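Local structure of metal-dependent hydrolase (Lactobacillus plantarum, 2F6K) at residues Asp145-Val151 with Tyr196-Ile202; Leu188-Glu194 with Tyr225-Val229. The protein is probably a metal-dependent decarboxylase of the amidohydrolase family, classed with aminocarboxymuconate-semialdehyde decarboxylase and holding a manganese ion in its barrel. All blocks are in the same frame, centred on the assembly; numbering follows the deposited sequence.

Both contacts belong to one amidohydrolase (TIM-barrel) fold and lie on the same side of the chain's centre, their own centres about 15 Å apart. Along the chain their segments alternate: 145-151, 188-194, 196-202, 225-229. Interaction 1 pairs the starts of the neighbouring barrel strands 150-154 and 200-203; interaction 2 joins the end of helix 171-189, which follows the first of these strands, to the loop after helix 210-225, which follows the second. The short helix 192-195 bridges them: the ring of F192 lies against I199 and V201, CZ being 3.7 Å from I199 CD1. One contact thus joins adjacent strands and the other the helix ends outside them.

Interaction 1: Asp145-Val151 with Tyr196-Ile202; sequences DARQAIV and YPNIKVI
D145 reaches across to the turn at Y196-I199, where its carboxylate takes hydrogen bonds from N198. OD1 accepts the backbone N of N198 at 2.8 Å on its syn side, though the N-H...O angle is only 130°, and a weak bond from I199 N is added. OD2 receives N198 ND2 along a straighter line (161°), from above the carboxylate plane and close to the plane of the amide. A chi1 of -168°, which sets CG opposite the backbone N, turns the D145 carboxylate into this turn while CB rests at the edge of the Y196 ring. Replacing this carboxylate by an alanine is likely to leave the N198 amide and backbone N without these acceptors, and the turn less firmly held.

Beyond the Schellman motif that ends helix 138-145, the segments become adjacent parallel strands of the TIM barrel. K200 N binds A149 O at 2.9 Å, V151 N binds K200 O at 2.8 Å, and I202 N binds V151 O at 2.9 Å. Packing is close here: V151 CG2 meets I199 CG2 at 3.5 Å, beside L144, while on the face shared by I150 and K200, covered by L304, I150 CG2 touches I202 CD1 at 3.6 Å.

The solvent side is looser. Exposed Q148 lays CG against N198 CB at 3.7 Å, and K200, bent at its end, curls NZ back to a weak bond with N198 O.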
loop_
_atom_site.group_PDB
_atom_site.type_symbol
_atom_site.label_atom_id
_atom_site.label_comp_id
_atom_site.label_asym_id
_atom_site.label_seq_id
_atom_site.Cartn_x
_atom_site.Cartn_y
_atom_site.Cartn_z
ATOM N N ASP A 145 20.979 2.660 25.345
ATOM C CA ASP A 145 20.555 2.788 26.734
ATOM C C ASP A 145 21.753 2.694 27.676
ATOM O O ASP A 145 21.798 3.350 28.715
ATOM C CB ASP A 145 19.539 1.704 27.092
ATOM C CG ASP A 145 18.850 1.971 28.424
ATOM O OD1 ASP A 145 18.036 2.915 28.509
ATOM O OD2 ASP A 145 19.130 1.243 29.393
ATOM N N ALA A 146 22.731 1.878 27.308
ATOM C CA ALA A 146 23.912 1.714 28.142
ATOM C C ALA A 146 24.701 3.020 28.238
ATOM O O ALA A 146 25.471 3.223 29.179
ATOM C CB ALA A 146 24.793 0.600 27.587
ATOM N N ARG A 147 24.502 3.905 27.267
ATOM C CA ARG A 147 25.211 5.180 27.263
ATOM C C ARG A 147 24.301 6.347 27.614
ATOM O O ARG A 147 24.719 7.501 27.541
ATOM C CB ARG A 147 25.861 5.415 25.895
ATOM C CG ARG A 147 26.857 4.333 25.514
ATOM C CD ARG A 147 27.345 4.445 24.072
ATOM N NE ARG A 147 28.468 3.536 23.832
ATOM C CZ ARG A 147 28.369 2.211 23.778
ATOM N NH1 ARG A 147 27.188 1.626 23.937
ATOM N NH2 ARG A 147 29.456 1.471 23.598
ATOM N N GLN A 148 23.064 6.053 28.010
ATOM C CA GLN A 148 22.115 7.113 28.369
ATOM C C GLN A 148 22.121 8.143 27.253
ATOM O O GLN A 148 22.109 9.343 27.500
ATOM C CB GLN A 148 22.543 7.780 29.674
ATOM C CG GLN A 148 22.446 6.883 30.888
ATOM C CD GLN A 148 23.466 7.237 31.946
ATOM O OE1 GLN A 148 24.667 7.056 31.740
ATOM N NE2 GLN A 148 22.998 7.746 33.085
ATOM N N ALA A 149 22.141 7.650 26.023
ATOM C CA ALA A 149 22.191 8.488 24.841
ATOM C C ALA A 149 20.927 9.290 24.506
ATOM O O ALA A 149 19.789 8.906 24.833
ATOM C CB ALA A 149 22.583 7.625 23.643
ATOM N N ILE A 150 21.154 10.423 23.853
ATOM C CA ILE A 150 20.075 11.269 23.386
ATOM C C ILE A 150 19.708 10.674 22.017
ATOM O O ILE A 150 20.581 10.462 21.170
ATOM C CB ILE A 150 20.558 12.721 23.175
ATOM C CG1 ILE A 150 20.866 13.376 24.527
ATOM C CG2 ILE A 150 19.507 13.515 22.399
ATOM C CD1 ILE A 150 21.673 14.641 24.418
ATOM N N VAL A 151 18.431 10.381 21.809
ATOM C CA VAL A 151 17.972 9.839 20.541
ATOM C C VAL A 151 16.895 10.767 19.991
ATOM O O VAL A 151 15.802 10.877 20.556
ATOM C CB VAL A 151 17.393 8.427 20.716
ATOM C CG1 VAL A 151 16.732 7.979 19.440
ATOM C CG2 VAL A 151 18.501 7.454 21.092
ATOM N N TYR A 196 14.122 0.791 27.999
ATOM C CA TYR A 196 15.306 1.628 27.824
ATOM C C TYR A 196 15.072 3.003 28.441
ATOM O O TYR A 196 15.135 4.024 27.753
ATOM C CB TYR A 196 15.638 1.762 26.337
ATOM C CG TYR A 196 15.614 0.438 25.613
ATOM C CD1 TYR A 196 14.567 0.114 24.752
ATOM C CD2 TYR A 196 16.600 -0.524 25.842
ATOM C CE1 TYR A 196 14.498 -1.142 24.141
ATOM C CE2 TYR A 196 16.542 -1.782 25.237
ATOM C CZ TYR A 196 15.489 -2.086 24.391
ATOM O OH TYR A 196 15.425 -3.331 23.808
ATOM N N PRO A 197 14.830 3.041 29.764
ATOM C CA PRO A 197 14.570 4.255 30.545
ATOM C C PRO A 197 15.681 5.293 30.514
ATOM O O PRO A 197 15.431 6.481 30.706
ATOM C CB PRO A 197 14.351 3.708 31.950
ATOM C CG PRO A 197 15.334 2.589 31.999
ATOM C CD PRO A 197 15.083 1.901 30.669
ATOM N N ASN A 198 16.901 4.843 30.262
ATOM C CA ASN A 198 18.055 5.727 30.247
ATOM C C ASN A 198 18.225 6.538 28.979
ATOM O O ASN A 198 18.973 7.519 28.964
ATOM C CB ASN A 198 19.313 4.909 30.529
ATOM C CG ASN A 198 19.200 4.137 31.822
ATOM O OD1 ASN A 198 19.042 4.735 32.891
ATOM N ND2 ASN A 198 19.255 2.804 31.739
ATOM N N ILE A 199 17.546 6.134 27.912
ATOM C CA ILE A 199 17.643 6.876 26.668
ATOM C C ILE A 199 16.798 8.126 26.801
ATOM O O ILE A 199 15.721 8.093 27.391
ATOM C CB ILE A 199 17.116 6.064 25.477
ATOM C CG1 ILE A 199 17.975 4.809 25.288
ATOM C CG2 ILE A 199 17.121 6.936 24.218
ATOM C CD1 ILE A 199 17.508 3.903 24.170
ATOM N N LYS A 200 17.296 9.231 26.261
ATOM C CA LYS A 200 16.571 10.491 26.307
ATOM C C LYS A 200 16.070 10.735 24.896
ATOM O O LYS A 200 16.824 11.154 24.016
ATOM C CB LYS A 200 17.501 11.608 26.748
ATOM C CG LYS A 200 18.096 11.371 28.118
ATOM C CD LYS A 200 19.401 12.128 28.289
ATOM C CE LYS A 200 19.955 11.915 29.678
ATOM N NZ LYS A 200 19.945 10.462 30.042
ATOM N N VAL A 201 14.789 10.454 24.693
ATOM C CA VAL A 201 14.153 10.593 23.396
ATOM C C VAL A 201 13.556 11.965 23.126
ATOM O O VAL A 201 12.685 12.438 23.852
ATOM C CB VAL A 201 13.046 9.530 23.251
ATOM C CG1 VAL A 201 12.323 9.678 21.926
ATOM C CG2 VAL A 201 13.656 8.154 23.385
ATOM N N ILE A 202 14.035 12.605 22.068
ATOM C CA ILE A 202 13.512 13.905 21.663
ATOM C C ILE A 202 12.505 13.669 20.526
ATOM O O ILE A 202 12.875 13.157 19.463
ATOM C CB ILE A 202 14.630 14.821 21.115
ATOM C CG1 ILE A 202 15.692 15.073 22.191
ATOM C CG2 ILE A 202 14.030 16.135 20.621
ATOM C CD1 ILE A 202 16.895 15.883 21.687
#

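Interaction 2: Leu188-Glu194 with Tyr225-Val229; sequences LKYHFFE and YQVDV
K189 and Y225 bring the two backbones closest, their CA atoms 5.6 Å apart, where two helices end. Helix 171-189 closes in a Schellman motif, with H191 at positive phi as its C-prime residue and H191 N bonded to L188 O; the same residue is the N-cap of helix 192-195. Across from it, Q226 also has positive phi as the chain leaves helix 210-225.

The Y225 ring lies flat over the backbone of K189 in a CH-pi contact: K189 CA stands 3.5 Å from the ring centroid and only 3° off its normal. K189 CB comes over the same face, 3.5 Å from Y225 CZ. Because K189 CG is anti to the backbone N (chi1 177°), the aliphatic chain runs on past the phenol end, with CG 3.7 Å from Y225 CE1. The ammonium group goes elsewhere, to the carbonyl of I167 of a second subunit, whose L169 lies against Y225. K189 NZ also makes a weak bond to a water that lies 2.7 Å from Y225 OH.

L188 packs along the loop: CD2 meets V227 CG1 at 4.0 Å and CD1 approaches V229 CG2 at 4.2 Å. H191 directs the edge of its imidazole at the backbone of Y225, NE2 lying 3.0 Å from Y225 O.

The contact sits on the outer helical layer of the barrel. L188 and V227 both pack on V232 of helix 229-235, and L188 also touches I217 of helix 210-225.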
loop_
_atom_site.group_PDB
_atom_site.type_symbol
_atom_site.label_atom_id
_atom_site.label_comp_id
_atom_site.label_asym_id
_atom_site.label_seq_id
_atom_site.Cartn_x
_atom_site.Cartn_y
_atom_site.Cartn_z
ATOM N N LEU A 188 5.323 2.747 22.289
ATOM C CA LEU A 188 4.550 2.424 23.476
ATOM C C LEU A 188 4.300 0.921 23.447
ATOM O O LEU A 188 4.569 0.211 24.408
ATOM C CB LEU A 188 3.210 3.161 23.468
ATOM C CG LEU A 188 3.257 4.677 23.639
ATOM C CD1 LEU A 188 1.829 5.237 23.625
ATOM C CD2 LEU A 188 3.970 5.019 24.945
ATOM N N LYS A 189 3.787 0.456 22.316
ATOM C CA LYS A 189 3.474 -0.949 22.111
ATOM C C LYS A 189 4.630 -1.883 22.492
ATOM O O LYS A 189 4.414 -2.928 23.108
ATOM C CB LYS A 189 3.085 -1.170 20.650
ATOM C CG LYS A 189 2.807 -2.629 20.276
ATOM C CD LYS A 189 2.547 -2.762 18.775
ATOM C CE LYS A 189 2.496 -4.220 18.324
ATOM N NZ LYS A 189 1.386 -4.953 18.986
ATOM N N TYR A 190 5.853 -1.509 22.133
ATOM C CA TYR A 190 7.008 -2.344 22.435
ATOM C C TYR A 190 7.714 -2.047 23.760
ATOM O O TYR A 190 8.827 -2.511 23.989
ATOM C CB TYR A 190 7.998 -2.278 21.273
ATOM C CG TYR A 190 7.491 -3.008 20.047
ATOM C CD1 TYR A 190 7.218 -4.377 20.098
ATOM C CD2 TYR A 190 7.253 -2.330 18.844
ATOM C CE1 TYR A 190 6.721 -5.057 18.987
ATOM C CE2 TYR A 190 6.750 -3.002 17.722
ATOM C CZ TYR A 190 6.487 -4.367 17.803
ATOM O OH TYR A 190 5.972 -5.044 16.718
ATOM N N HIS A 191 7.057 -1.273 24.622
ATOM C CA HIS A 191 7.586 -0.930 25.934
ATOM C C HIS A 191 8.984 -0.329 25.868
ATOM O O HIS A 191 9.826 -0.582 26.732
ATOM C CB HIS A 191 7.600 -2.175 26.821
ATOM C CG HIS A 191 6.321 -2.954 26.780
ATOM N ND1 HIS A 191 6.107 -3.990 25.896
ATOM C CD2 HIS A 191 5.171 -2.814 27.480
ATOM C CE1 HIS A 191 4.880 -4.455 26.053
ATOM N NE2 HIS A 191 4.291 -3.757 27.008
ATOM N N PHE A 192 9.219 0.485 24.847
ATOM C CA PHE A 192 10.518 1.103 24.654
ATOM C C PHE A 192 11.017 1.903 25.861
ATOM O O PHE A 192 12.139 1.695 26.335
ATOM C CB PHE A 192 10.478 1.992 23.404
ATOM C CG PHE A 192 11.813 2.566 23.025
ATOM C CD1 PHE A 192 12.341 3.650 23.711
ATOM C CD2 PHE A 192 12.552 2.005 21.991
ATOM C CE1 PHE A 192 13.596 4.172 23.374
ATOM C CE2 PHE A 192 13.809 2.517 21.644
ATOM C CZ PHE A 192 14.328 3.603 22.338
ATOM N N PHE A 193 10.187 2.809 26.364
ATOM C CA PHE A 193 10.574 3.658 27.491
ATOM C C PHE A 193 10.739 2.891 28.806
ATOM O O PHE A 193 11.490 3.299 29.695
ATOM C CB PHE A 193 9.542 4.773 27.628
ATOM C CG PHE A 193 9.260 5.479 26.329
ATOM C CD1 PHE A 193 10.185 6.373 25.790
ATOM C CD2 PHE A 193 8.099 5.202 25.611
ATOM C CE1 PHE A 193 9.961 6.979 24.555
ATOM C CE2 PHE A 193 7.866 5.806 24.372
ATOM C CZ PHE A 193 8.804 6.698 23.843
ATOM N N GLU A 194 10.037 1.772 28.908
ATOM C CA GLU A 194 10.077 0.909 30.077
ATOM C C GLU A 194 11.373 0.093 30.035
ATOM O O GLU A 194 12.058 -0.050 31.043
ATOM C CB GLU A 194 8.856 -0.004 30.030
ATOM C CG GLU A 194 8.608 -0.893 31.222
ATOM C CD GLU A 194 7.273 -1.632 31.084
ATOM O OE1 GLU A 194 6.219 -0.962 31.034
ATOM O OE2 GLU A 194 7.268 -2.878 31.012
ATOM N N TYR A 225 -1.084 -2.231 26.629
ATOM C CA TYR A 225 0.367 -2.070 26.632
ATOM C C TYR A 225 0.932 -1.984 28.043
ATOM O O TYR A 225 2.145 -2.007 28.235
ATOM C CB TYR A 225 0.776 -0.812 25.863
ATOM C CG TYR A 225 0.391 -0.805 24.405
ATOM C CD1 TYR A 225 0.159 -1.995 23.710
ATOM C CD2 TYR A 225 0.313 0.396 23.701
ATOM C CE1 TYR A 225 -0.135 -1.985 22.356
ATOM C CE2 TYR A 225 0.022 0.418 22.349
ATOM C CZ TYR A 225 -0.199 -0.773 21.683
ATOM O OH TYR A 225 -0.471 -0.748 20.338
ATOM N N GLN A 226 0.050 -1.883 29.029
ATOM C CA GLN A 226 0.476 -1.770 30.416
ATOM C C GLN A 226 1.374 -0.544 30.575
ATOM O O GLN A 226 2.338 -0.553 31.347
ATOM C CB GLN A 226 1.224 -3.032 30.843
ATOM C CG GLN A 226 0.361 -4.294 30.834
ATOM C CD GLN A 226 -0.856 -4.224 31.775
ATOM O OE1 GLN A 226 -1.094 -3.220 32.450
ATOM N NE2 GLN A 226 -1.627 -5.303 31.814
ATOM N N VAL A 227 1.043 0.508 29.829
ATOM C CA VAL A 227 1.804 1.756 29.857
ATOM C C VAL A 227 0.908 2.971 30.146
ATOM O O VAL A 227 -0.233 3.046 29.686
ATOM C CB VAL A 227 2.539 1.975 28.505
ATOM C CG1 VAL A 227 3.304 3.284 28.511
ATOM C CG2 VAL A 227 3.505 0.837 28.260
ATOM N N ASP A 228 1.424 3.912 30.932
ATOM C CA ASP A 228 0.673 5.124 31.251
ATOM C C ASP A 228 1.229 6.195 30.315
ATOM O O ASP A 228 2.312 6.727 30.544
ATOM C CB ASP A 228 0.899 5.521 32.713
ATOM C CG ASP A 228 0.034 6.694 33.140
ATOM O OD1 ASP A 228 -0.026 7.700 32.392
ATOM O OD2 ASP A 228 -0.578 6.612 34.230
ATOM N N VAL A 229 0.492 6.501 29.254
ATOM C CA VAL A 229 0.951 7.470 28.270
ATOM C C VAL A 229 1.331 8.820 28.883
ATOM O O VAL A 229 2.285 9.469 28.438
ATOM C CB VAL A 229 -0.113 7.637 27.132
ATOM C CG1 VAL A 229 -1.381 8.295 27.666
ATOM C CG2 VAL A 229 0.483 8.418 25.973
HETATM O O HOH W 1 -1.457 -3.011 19.173
#